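PDB 4N91: TRAP dicarboxylate transporter, DctP subunit from Anaerococcus prevoti, which binds both anomers of D-glucuronate and probably serves as the extracytoplasmic solute receptor of a TRAP transporter. Local coordinates for residues A[157-162]-A[225-231]; A[166-171]-A[186-191]. All blocks are in the same frame, centred on the assembly; numbering follows the deposited sequence.

Contact 1: A[157-162]-A[225-231]; sequences YTKDKP and HGEVCKY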
ATOM      1  N   TYR A 157      15.980  -1.112   1.330  1.00 11.85           N
ATOM      2  CA  TYR A 157      16.848  -2.249   1.625  1.00 11.12           C
ATOM      3  C   TYR A 157      17.645  -2.582   0.374  1.00 11.09           C
ATOM      4  O   TYR A 157      17.186  -2.425  -0.757  1.00 13.19           O
ATOM      5  CB  TYR A 157      16.080  -3.468   2.136  1.00 10.63           C
ATOM      6  CG  TYR A 157      14.846  -3.903   1.351  1.00 11.39           C
ATOM      7  CD1 TYR A 157      13.599  -3.359   1.627  1.00 12.24           C
ATOM      8  CD2 TYR A 157      14.926  -4.875   0.355  1.00 12.35           C
ATOM      9  CE1 TYR A 157      12.463  -3.779   0.951  1.00 11.87           C
ATOM     10  CE2 TYR A 157      13.810  -5.286  -0.336  1.00 12.44           C
ATOM     11  CZ  TYR A 157      12.573  -4.743  -0.027  1.00 12.10           C
ATOM     12  OH  TYR A 157      11.435  -5.160  -0.685  1.00 13.20           O
ATOM     13  N   THR A 158      18.879  -3.016   0.598  1.00 12.84           N
ATOM     14  CA  THR A 158      19.815  -3.219  -0.466  1.00 11.78           C
ATOM     15  C   THR A 158      20.650  -4.477  -0.223  1.00 13.47           C
ATOM     16  O   THR A 158      20.730  -4.989   0.888  1.00 14.12           O
ATOM     17  CB  THR A 158      20.771  -2.024  -0.533  1.00 15.92           C
ATOM     18  OG1 THR A 158      21.310  -1.817   0.777  1.00 17.49           O
ATOM     19  CG2 THR A 158      20.052  -0.743  -0.974  1.00 17.30           C
ATOM     20  N   LYS A 159      21.273  -4.952  -1.295  1.00 15.95           N
ATOM     21  CA  LYS A 159      22.110  -6.141  -1.262  1.00 13.06           C
ATOM     22  C   LYS A 159      23.545  -5.885  -0.844  1.00 15.58           C
ATOM     23  O   LYS A 159      24.068  -6.575   0.039  1.00 19.34           O
ATOM     24  CB  LYS A 159      22.094  -6.777  -2.665  1.00 17.53           C
ATOM     25  CG  LYS A 159      22.952  -8.023  -2.790  1.00 25.64           C
ATOM     26  CD  LYS A 159      22.650  -8.728  -4.104  1.00 34.93           C
ATOM     27  CE  LYS A 159      23.382 -10.051  -4.220  1.00 45.48           C
ATOM     28  NZ  LYS A 159      24.838  -9.820  -4.200  1.00 49.64           N
ATOM     29  N   ASP A 160      24.199  -4.949  -1.515  1.00 17.06           N
ATOM     30  CA  ASP A 160      25.660  -4.845  -1.448  1.00 20.62           C
ATOM     31  C   ASP A 160      26.169  -3.782  -0.529  1.00 24.44           C
ATOM     32  O   ASP A 160      27.209  -3.966   0.092  1.00 29.18           O
ATOM     33  CB  ASP A 160      26.243  -4.589  -2.836  1.00 27.09           C
ATOM     34  CG  ASP A 160      26.195  -5.828  -3.723  1.00 41.80           C
ATOM     35  OD1 ASP A 160      26.236  -6.955  -3.173  1.00 44.14           O
ATOM     36  OD2 ASP A 160      26.103  -5.669  -4.958  1.00 50.93           O
ATOM     37  N   LYS A 161      25.493  -2.647  -0.479  1.00 23.67           N
ATOM     38  CA  LYS A 161      25.991  -1.560   0.344  1.00 35.78           C
ATOM     39  C   LYS A 161      24.889  -0.980   1.193  1.00 24.07           C
ATOM     40  O   LYS A 161      23.782  -0.736   0.713  1.00 24.53           O
ATOM     41  CB  LYS A 161      26.596  -0.457  -0.511  1.00 45.59           C
ATOM     42  CG  LYS A 161      27.833  -0.887  -1.287  1.00 49.23           C
ATOM     43  CD  LYS A 161      27.817  -0.291  -2.679  1.00 50.95           C
ATOM     44  CE  LYS A 161      26.483  -0.580  -3.363  1.00 47.08           C
ATOM     45  NZ  LYS A 161      26.645  -0.930  -4.792  1.00 48.44           N
ATOM     46  N   PRO A 162      25.200  -0.731   2.462  1.00 16.52           N
ATOM     47  CA  PRO A 162      24.199  -0.148   3.340  1.00 16.30           C
ATOM     48  C   PRO A 162      23.854   1.286   2.962  1.00 18.81           C
ATOM     49  O   PRO A 162      24.708   2.038   2.494  1.00 22.81           O
ATOM     50  CB  PRO A 162      24.879  -0.199   4.721  1.00 17.81           C
ATOM     51  CG  PRO A 162      26.324  -0.249   4.435  1.00 23.22           C
ATOM     52  CD  PRO A 162      26.457  -1.035   3.187  1.00 20.76           C
ATOM     53  N   HIS A 225      12.620 -11.265   0.279  1.00 11.73           N
ATOM     54  CA  HIS A 225      13.635 -10.332  -0.185  1.00 12.57           C
ATOM     55  C   HIS A 225      14.855 -10.276   0.732  1.00 14.65           C
ATOM     56  O   HIS A 225      15.938  -9.864   0.316  1.00 14.69           O
ATOM     57  CB  HIS A 225      13.070  -8.926  -0.342  1.00 13.83           C
ATOM     58  CG  HIS A 225      11.944  -8.838  -1.312  1.00 11.43           C
ATOM     59  ND1 HIS A 225      11.255  -7.671  -1.543  1.00 13.48           N
ATOM     60  CD2 HIS A 225      11.355  -9.780  -2.091  1.00 11.90           C
ATOM     61  CE1 HIS A 225      10.294  -7.888  -2.418  1.00 13.31           C
ATOM     62  NE2 HIS A 225      10.332  -9.158  -2.769  1.00 12.50           N
ATOM     63  N   GLY A 226      14.669 -10.674   1.980  1.00 14.35           N
ATOM     64  CA  GLY A 226      15.768 -10.729   2.931  1.00 15.52           C
ATOM     65  C   GLY A 226      16.739 -11.860   2.687  1.00 17.38           C
ATOM     66  O   GLY A 226      17.811 -11.920   3.316  1.00 18.52           O
ATOM     67  N   GLU A 227      16.411 -12.741   1.748  1.00 16.17           N
ATOM     68  CA  GLU A 227      17.359 -13.783   1.338  1.00 16.17           C
ATOM     69  C   GLU A 227      18.502 -13.150   0.551  1.00 16.68           C
ATOM     70  O   GLU A 227      19.638 -13.630   0.595  1.00 22.72           O
ATOM     71  CB  GLU A 227      16.670 -14.852   0.478  1.00 18.09           C
ATOM     72  CG  GLU A 227      15.657 -15.678   1.204  1.00 25.24           C
ATOM     73  CD  GLU A 227      14.995 -16.706   0.296  1.00 39.24           C
ATOM     74  OE1 GLU A 227      15.495 -16.915  -0.836  1.00 40.01           O
ATOM     75  OE2 GLU A 227      13.976 -17.300   0.717  1.00 48.67           O
ATOM     76  N   VAL A 228      18.194 -12.081  -0.189  1.00 14.26           N
ATOM     77  CA  VAL A 228      19.163 -11.398  -1.008  1.00 14.96           C
ATOM     78  C   VAL A 228      19.636 -10.102  -0.355  1.00 19.71           C
ATOM     79  O   VAL A 228      20.822  -9.796  -0.372  1.00 19.74           O
ATOM     80  CB  VAL A 228      18.569 -11.037  -2.376  1.00 20.70           C
ATOM     81  CG1 VAL A 228      19.542 -10.151  -3.164  1.00 24.67           C
ATOM     82  CG2 VAL A 228      18.190 -12.297  -3.149  1.00 30.38           C
ATOM     83  N   CYS A 229      18.703  -9.339   0.228  1.00 15.02           N
ATOM     84  CA  CYS A 229      19.028  -8.031   0.796  1.00 11.41           C
ATOM     85  C   CYS A 229      19.135  -8.059   2.289  1.00 14.24           C
ATOM     86  O   CYS A 229      18.139  -8.277   2.984  1.00 18.08           O
ATOM     87  CB  CYS A 229      17.985  -6.973   0.435  1.00 15.12           C
ATOM     88  SG  CYS A 229      17.936  -6.640  -1.348  1.00 16.88           S
ATOM     89  N   LYS A 230      20.344  -7.837   2.808  1.00 13.40           N
ATOM     90  CA  LYS A 230      20.533  -7.926   4.241  1.00 13.01           C
ATOM     91  C   LYS A 230      20.744  -6.586   4.931  1.00 15.13           C
ATOM     92  O   LYS A 230      21.069  -6.562   6.112  1.00 19.65           O
ATOM     93  CB  LYS A 230      21.723  -8.827   4.590  1.00 15.72           C
ATOM     94  CG  LYS A 230      21.778 -10.174   3.893  1.00 27.48           C
ATOM     95  CD  LYS A 230      20.793 -11.145   4.481  1.00 28.15           C
ATOM     96  CE  LYS A 230      21.102 -12.561   3.958  1.00 26.57           C
ATOM     97  NZ  LYS A 230      19.942 -13.430   4.133  1.00 26.79           N
ATOM     98  N   TYR A 231      20.632  -5.484   4.188  1.00 13.52           N
ATOM     99  CA  TYR A 231      20.726  -4.156   4.797  1.00 11.39           C
ATOM    100  C   TYR A 231      19.369  -3.463   4.679  1.00 12.89           C
ATOM    101  O   TYR A 231      18.952  -3.094   3.582  1.00 16.36           O
ATOM    102  CB  TYR A 231      21.780  -3.292   4.119  1.00 15.13           C
ATOM    103  CG  TYR A 231      23.180  -3.865   4.157  1.00 12.40           C
ATOM    104  CD1 TYR A 231      23.928  -3.866   5.332  1.00 13.66           C
ATOM    105  CD2 TYR A 231      23.760  -4.388   3.023  1.00 14.38           C
ATOM    106  CE1 TYR A 231      25.204  -4.384   5.353  1.00 15.58           C
ATOM    107  CE2 TYR A 231      25.039  -4.923   3.047  1.00 14.95           C
ATOM    108  CZ  TYR A 231      25.744  -4.929   4.209  1.00 13.98           C
ATOM    109  OH  TYR A 231      27.043  -5.427   4.201  1.00 15.88           O
TER
HETATM  110  O   HOH W   1      20.323  -0.300   3.230  1.00 20.40           O
HETATM  111  O   HOH W   2      22.836  -8.377   1.499  1.00 19.94           O
HETATM  112  O   HOH W   3      28.047  -6.401   2.118  1.00 34.53           O
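Thr158 and Tyr231 face each other as an antiparallel hydrogen-bonded pair: Thr158 N gives its hydrogen to Tyr231 O at 3.0 Å, while the return bond from Tyr231 N to Thr158 O is weak. Their side chains share one face of the sheet, Thr158 OG1 lying 3.7 Å from Tyr231 CB. From there the Tyr231 ring reaches over the turn that follows the strand. Pro162 covers one face of this ring, its CD 4.0 Å from the ring centroid and 8° off the normal, a CH-pi contact; Lys159 O lies at the ring edge, 3.6 Å from Tyr231 CE2. Tyr157 serves the other end of the contact. Its OH meets His225 ND1 at 2.7 Å, the two rings approaching rim to rim with their planes at 40°. Cys229 SG sits at the edge of the Tyr157 ring, a sulfur-aromatic contact. At the exposed border Lys159 CD lies 3.5 Å from Val228 CG1, and the lysine chain bends at its last torsion to bring NZ to Asp160 in a weak salt bridge.

In the second shell, Thr158 OG1, turned between its backbone N and carbonyl carbon (chi1 52°), donates to Lys161 O at 2.7 Å from above the carbonyl plane, bracing the turn that carries Pro162. One water bridges Lys159 O, Val228 O and Lys230 N. Helix 201-207 backs His225 and Cys229, and the Tyr157 side chain comes within about 4 Å of that of Asn215, which binds glucuronate. The bond pairs two buried polar atoms, Tyr157 OH and His225 ND1, with each other and probably helps hold the phenol in place beside this sugar-binding asparagine, about 7 Å from the sugar itself.

Contact 2: A[166-171]-A[186-191]; sequences PEDLSG and MDLLGS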
ATOM      1  N   PRO A 166      21.041   9.683   1.532  1.00 21.16           N
ATOM      2  CA  PRO A 166      20.675   9.656   0.119  1.00 20.84           C
ATOM      3  C   PRO A 166      21.837   9.403  -0.836  1.00 21.32           C
ATOM      4  O   PRO A 166      21.635   8.704  -1.831  1.00 20.69           O
ATOM      5  CB  PRO A 166      20.051  11.050  -0.093  1.00 20.47           C
ATOM      6  CG  PRO A 166      19.474  11.370   1.211  1.00 20.13           C
ATOM      7  CD  PRO A 166      20.457  10.841   2.225  1.00 24.53           C
ATOM      8  N   GLU A 167      23.033   9.929  -0.562  1.00 20.80           N
ATOM      9  CA  GLU A 167      24.145   9.701  -1.490  1.00 22.67           C
ATOM     10  C   GLU A 167      24.486   8.209  -1.711  1.00 20.91           C
ATOM     11  O   GLU A 167      25.017   7.851  -2.760  1.00 22.46           O
ATOM     12  CB  GLU A 167      25.399  10.498  -1.075  1.00 29.07           C
ATOM     13  CG  GLU A 167      25.972  10.111   0.261  1.00 44.45           C
ATOM     14  CD  GLU A 167      27.135  11.009   0.675  1.00 56.18           C
ATOM     15  OE1 GLU A 167      28.220  10.887   0.075  1.00 54.25           O
ATOM     16  OE2 GLU A 167      26.956  11.841   1.593  1.00 64.04           O
ATOM     17  N   ASP A 168      24.174   7.346  -0.743  1.00 19.72           N
ATOM     18  CA  ASP A 168      24.433   5.913  -0.872  1.00 19.81           C
ATOM     19  C   ASP A 168      23.547   5.240  -1.944  1.00 18.82           C
ATOM     20  O   ASP A 168      23.832   4.114  -2.389  1.00 19.89           O
ATOM     21  CB  ASP A 168      24.229   5.231   0.481  1.00 18.16           C
ATOM     22  CG  ASP A 168      25.169   5.768   1.549  1.00 24.24           C
ATOM     23  OD1 ASP A 168      26.320   6.106   1.188  1.00 27.29           O
ATOM     24  OD2 ASP A 168      24.769   5.864   2.734  1.00 20.08           O
ATOM     25  N   LEU A 169      22.501   5.937  -2.368  1.00 18.11           N
ATOM     26  CA  LEU A 169      21.600   5.439  -3.419  1.00 16.37           C
ATOM     27  C   LEU A 169      22.083   5.815  -4.812  1.00 20.49           C
ATOM     28  O   LEU A 169      21.532   5.362  -5.813  1.00 18.94           O
ATOM     29  CB  LEU A 169      20.187   5.990  -3.197  1.00 20.61           C
ATOM     30  CG  LEU A 169      19.504   5.483  -1.919  1.00 19.76           C
ATOM     31  CD1 LEU A 169      18.269   6.312  -1.641  1.00 23.34           C
ATOM     32  CD2 LEU A 169      19.168   3.995  -2.006  1.00 17.87           C
ATOM     33  N   SER A 170      23.110   6.657  -4.872  1.00 19.76           N
ATOM     34  CA  SER A 170      23.650   7.103  -6.145  1.00 24.12           C
ATOM     35  C   SER A 170      24.249   5.947  -6.946  1.00 21.34           C
ATOM     36  O   SER A 170      25.055   5.172  -6.437  1.00 25.23           O
ATOM     37  CB  SER A 170      24.726   8.170  -5.905  1.00 34.59           C
ATOM     38  OG  SER A 170      25.352   8.521  -7.123  1.00 38.72           O
ATOM     39  N   GLY A 171      23.837   5.825  -8.200  1.00 25.16           N
ATOM     40  CA  GLY A 171      24.329   4.756  -9.052  1.00 30.36           C
ATOM     41  C   GLY A 171      23.677   3.401  -8.797  1.00 29.24           C
ATOM     42  O   GLY A 171      24.083   2.386  -9.386  1.00 29.53           O
HETATM   43  N   MSE A 186      12.900   8.908  -6.380  1.00 15.54           N
HETATM   44  CA  MSE A 186      14.225   8.308  -6.573  1.00 15.35           C
HETATM   45  C   MSE A 186      15.139   9.291  -7.300  1.00 16.17           C
HETATM   46  O   MSE A 186      16.327   9.370  -6.979  1.00 18.38           O
HETATM   47  CB  MSE A 186      14.182   6.988  -7.332  1.00 14.72           C
HETATM   48  CG  MSE A 186      13.358   5.907  -6.661  1.00 16.16           C
HETATM   49 SE   MSE A 186      13.806   5.611  -4.759  1.00 23.81          SE
HETATM   50  CE  MSE A 186      15.705   5.508  -4.873  1.00 15.13           C
ATOM     51  N   ASP A 187      14.584  10.040  -8.261  1.00 16.96           N
ATOM     52  CA  ASP A 187      15.364  11.034  -8.986  1.00 19.44           C
ATOM     53  C   ASP A 187      15.932  12.093  -8.028  1.00 18.35           C
ATOM     54  O   ASP A 187      17.115  12.461  -8.130  1.00 18.99           O
ATOM     55  CB  ASP A 187      14.509  11.741 -10.024  1.00 19.70           C
ATOM     56  CG  ASP A 187      14.160  10.878 -11.204  1.00 29.24           C
ATOM     57  OD1 ASP A 187      14.829   9.844 -11.448  1.00 32.44           O
ATOM     58  OD2 ASP A 187      13.212  11.270 -11.912  1.00 31.93           O
ATOM     59  N   LEU A 188      15.103  12.578  -7.103  1.00 16.70           N
ATOM     60  CA  LEU A 188      15.528  13.582  -6.129  1.00 20.69           C
ATOM     61  C   LEU A 188      16.554  13.051  -5.135  1.00 20.82           C
ATOM     62  O   LEU A 188      17.360  13.806  -4.589  1.00 22.61           O
ATOM     63  CB  LEU A 188      14.318  14.107  -5.363  1.00 21.63           C
ATOM     64  CG  LEU A 188      13.409  15.030  -6.158  1.00 22.70           C
ATOM     65  CD1 LEU A 188      12.065  15.168  -5.460  1.00 21.81           C
ATOM     66  CD2 LEU A 188      14.098  16.389  -6.327  1.00 25.37           C
ATOM     67  N   LEU A 189      16.515  11.748  -4.889  1.00 17.67           N
ATOM     68  CA  LEU A 189      17.535  11.085  -4.078  1.00 18.56           C
ATOM     69  C   LEU A 189      18.837  10.787  -4.847  1.00 22.22           C
ATOM     70  O   LEU A 189      19.748  10.143  -4.308  1.00 27.30           O
ATOM     71  CB  LEU A 189      16.966   9.778  -3.518  1.00 17.06           C
ATOM     72  CG  LEU A 189      15.875   9.955  -2.466  1.00 16.26           C
ATOM     73  CD1 LEU A 189      15.120   8.632  -2.165  1.00 16.80           C
ATOM     74  CD2 LEU A 189      16.511  10.491  -1.184  1.00 19.72           C
ATOM     75  N   GLY A 190      18.933  11.232  -6.097  1.00 20.08           N
ATOM     76  CA  GLY A 190      20.132  11.024  -6.901  1.00 22.10           C
ATOM     77  C   GLY A 190      20.313   9.604  -7.403  1.00 26.06           C
ATOM     78  O   GLY A 190      21.408   9.200  -7.795  1.00 25.72           O
ATOM     79  N   SER A 191      19.218   8.854  -7.421  1.00 20.65           N
ATOM     80  CA  SER A 191      19.241   7.434  -7.728  1.00 18.98           C
ATOM     81  C   SER A 191      18.452   7.166  -9.013  1.00 23.96           C
ATOM     82  O   SER A 191      18.172   8.093  -9.802  1.00 22.74           O
ATOM     83  CB  SER A 191      18.673   6.690  -6.518  1.00 18.07           C
ATOM     84  OG  SER A 191      18.901   5.304  -6.595  1.00 20.79           O
TER
HETATM   85  O   HOH W   4      23.675  10.857  -7.659  1.00 41.88           O
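Leu169 and Leu189 meet through their CD1 methyls, 3.9 Å apart, at the buried side of the contact. Pro166 closes in from the same segment as Leu169, its CB 3.7 Å from Leu189 CD2, so the two methyls of Leu189 are divided between two partners. Leu189 CG lies anti to its carbonyl carbon (chi1 -69°), which turns the branch toward Leu169 and Pro166; Phe156 of strand 154-158 touches both leucines. The selenomethionine at Met186 adds a more distant CE methyl beside Leu169 CD1.

One direct hydrogen bond spans the segments: Ser191 OG, anti to its own N (chi1 -168°), donates to Leu169 O at 2.7 Å, reaching it from 36° above the carbonyl plane. With an alanine here the hydroxyl is gone, and Leu169 O would probably be left without this donor, leaving the apolar contacts and the water-bridged outer side to join the two segments.

The outer side is looser. Exposed Ser170 and Gly190 are linked by a water lying 2.9 Å from Ser170 OG and 2.8 Å from Gly190 O, besides a CA-H...O contact from Ser170 CA to the same carbonyl.

Gly190, with positive phi, ends helix 180-188 in a Schellman motif, its N bonding back to Asp187 O and Ser191 N to Met186 O. The helix returns the chain from strand 173-176 to the parallel strand 192-195, a beta-alpha-beta crossover.

Overall arrangement
From the N terminus, the chain reaches contact 1 as strand 154-158 runs out into the turn 159-162, then, after three residues, enters 166-171. Strand 173-176 and helix 180-188 follow, and at 186-191 the chain comes back to close contact 2, a short loop of 14 intervening residues. Strand 192-195, helix 201-207, strand 212-215 and helix 218-221 come next before 225-231 closes the wider loop of contact 1, so contact 2 lies wholly within it. Contact 1 joins neighbouring strands 154-158 and 231-238 of one mixed sheet; contact 2 ties the end of helix 180-188 to the preceding turn. Their centres are 16 Å apart, and they touch where Pro162 O packs against Asp168 CB at 3.8 Å.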